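Local coordinates for putative lipoprotein (PDB 4GBS) that probably binds heme at the cell surface, as a lipoprotein of the HmuY family, although its exact function is not established, at residues T22-H25 and A26-S29. Numbering follows the deposited sequence.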
ATOM      1  N   THR A  22      10.599  -5.296  10.500  1.00 85.87           N
ATOM      2  CA  THR A  22      10.471  -6.654  11.053  1.00 87.81           C
ATOM      3  C   THR A  22      10.540  -7.669   9.889  1.00 91.99           C
ATOM      4  O   THR A  22       9.878  -7.493   8.858  1.00 86.76           O
ATOM      5  CB  THR A  22       9.182  -6.808  11.878  1.00 90.38           C
ATOM      6  OG1 THR A  22       9.102  -5.775  12.863  1.00 94.29           O
ATOM      7  CG2 THR A  22       9.052  -8.178  12.535  1.00 86.46           C
ATOM      8  N   ILE A  23      11.373  -8.702  10.051  1.00 93.69           N
ATOM      9  CA  ILE A  23      11.541  -9.797   9.093  1.00 94.26           C
ATOM     10  C   ILE A  23      11.606 -11.106   9.883  1.00104.24           C
ATOM     11  O   ILE A  23      12.422 -11.241  10.805  1.00108.38           O
ATOM     12  CB  ILE A  23      12.775  -9.619   8.165  1.00 98.42           C
ATOM     13  CG1 ILE A  23      12.668  -8.342   7.302  1.00 94.94           C
ATOM     14  CG2 ILE A  23      12.945 -10.852   7.273  1.00100.60           C
ATOM     15  CD1 ILE A  23      13.937  -7.923   6.588  1.00101.25           C
ATOM     16  N   ASP A  24      10.728 -12.053   9.531  1.00100.87           N
ATOM     17  CA  ASP A  24      10.692 -13.395  10.107  1.00105.07           C
ATOM     18  C   ASP A  24      10.681 -14.374   8.934  1.00110.35           C
ATOM     19  O   ASP A  24       9.616 -14.703   8.401  1.00106.64           O
ATOM     20  CB  ASP A  24       9.501 -13.587  11.074  1.00105.47           C
ATOM     21  CG  ASP A  24       9.447 -14.929  11.797  1.00119.71           C
ATOM     22  OD1 ASP A  24      10.296 -15.811  11.500  1.00124.25           O
ATOM     23  OD2 ASP A  24       8.564 -15.096  12.665  1.00125.45           O
ATOM     24  N   HIS A  25      11.890 -14.797   8.511  1.00111.89           N
ATOM     25  CA  HIS A  25      12.111 -15.697   7.377  1.00113.61           C
ATOM     26  C   HIS A  25      11.468 -17.070   7.601  1.00120.57           C
ATOM     27  O   HIS A  25      11.036 -17.700   6.631  1.00120.36           O
ATOM     28  CB  HIS A  25      13.610 -15.875   7.098  1.00118.96           C
ATOM     29  CG  HIS A  25      14.293 -14.648   6.572  1.00120.17           C
ATOM     30  ND1 HIS A  25      14.191 -14.281   5.236  1.00118.75           N
ATOM     31  CD2 HIS A  25      15.129 -13.787   7.200  1.00123.08           C
ATOM     32  CE1 HIS A  25      14.936 -13.196   5.107  1.00117.54           C
ATOM     33  NE2 HIS A  25      15.521 -12.861   6.260  1.00120.51           N
ATOM     34  N   ALA A  26      11.401 -17.523   8.865  1.00119.85           N
ATOM     35  CA  ALA A  26      10.814 -18.809   9.233  1.00122.99           C
ATOM     36  C   ALA A  26       9.295 -18.814   8.997  1.00122.86           C
ATOM     37  O   ALA A  26       8.786 -19.728   8.347  1.00124.19           O
ATOM     38  CB  ALA A  26      11.122 -19.126  10.689  1.00127.96           C
ATOM     39  N   ASN A  27       8.592 -17.778   9.491  1.00114.22           N
ATOM     40  CA  ASN A  27       7.136 -17.649   9.390  1.00109.96           C
ATOM     41  C   ASN A  27       6.670 -17.022   8.078  1.00106.19           C
ATOM     42  O   ASN A  27       5.459 -16.927   7.855  1.00102.25           O
ATOM     43  CB  ASN A  27       6.607 -16.806  10.542  1.00110.03           C
ATOM     44  CG  ASN A  27       5.839 -17.633  11.513  1.00139.47           C
ATOM     45  OD1 ASN A  27       5.345 -18.705  11.182  1.00131.47           O
ATOM     46  ND2 ASN A  27       5.824 -17.198  12.756  1.00137.18           N
ATOM     47  N   HIS A  28       7.618 -16.598   7.209  1.00101.04           N
ATOM     48  CA  HIS A  28       7.380 -15.914   5.915  1.00 96.17           C
ATOM     49  C   HIS A  28       6.558 -14.638   6.153  1.00 93.77           C
ATOM     50  O   HIS A  28       5.588 -14.363   5.445  1.00 90.24           O
ATOM     51  CB  HIS A  28       6.685 -16.832   4.883  1.00 97.34           C
ATOM     52  CG  HIS A  28       7.446 -18.072   4.579  1.00106.08           C
ATOM     53  ND1 HIS A  28       8.477 -18.075   3.659  1.00109.15           N
ATOM     54  CD2 HIS A  28       7.298 -19.316   5.080  1.00112.92           C
ATOM     55  CE1 HIS A  28       8.923 -19.319   3.629  1.00114.08           C
ATOM     56  NE2 HIS A  28       8.245 -20.102   4.471  1.00116.75           N
ATOM     57  N   SER A  29       6.928 -13.900   7.205  1.00 89.61           N
ATOM     58  CA  SER A  29       6.214 -12.700   7.612  1.00 85.04           C
ATOM     59  C   SER A  29       7.177 -11.527   7.830  1.00 87.10           C
ATOM     60  O   SER A  29       8.404 -11.693   7.798  1.00 90.67           O
ATOM     61  CB  SER A  29       5.415 -12.972   8.889  1.00 88.20           C
ATOM     62  OG  SER A  29       6.204 -13.096  10.062  1.00 97.21           O
TER
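Asp24 OD1 draws two backbone N-H groups of the hairpin turn to itself, both weakly: Ala26 N lies 3.3 Å from Asp24 OD1 along a strongly bent path, while Asn27 N reaches the same oxygen in a straighter line (164°). The pattern resembles an Asx turn, though the Ala26 bond is weak and bent; the carboxylate leans forward over the two residues of the turn. With CG anti to the backbone N (chi1 -176°), the Asp24 carboxylate is carried beyond the strand end. Its other oxygen, OD2, packs against Asn27 CB at 3.4 Å and takes a weak bond from Asn27 ND2, the carboxylate and amide planes being turned 60° apart. The backbone closes the hairpin with two bonds, Asp24 N to Ser29 O at 2.9 Å and Ser29 N to Asp24 O at 3.0 Å, an antiparallel hydrogen-bonded pair. Ser29 OG stands beside Asp24 CB, 3.5 Å away, on the same face of the sheet. His28, whose phi and psi are both positive, faces Asp24 together with Ser29, which makes a G1 beta bulge. His25 O lies over one face of the His28 ring, near its centre and 3.9 Å above the plane. The turn links strand 19-24, outermost in the large antiparallel sheet, to strand 29-35; His25 touches Leu50, and His28 packs on Pro197, just after strand 189-195, which pairs with strand 29-35.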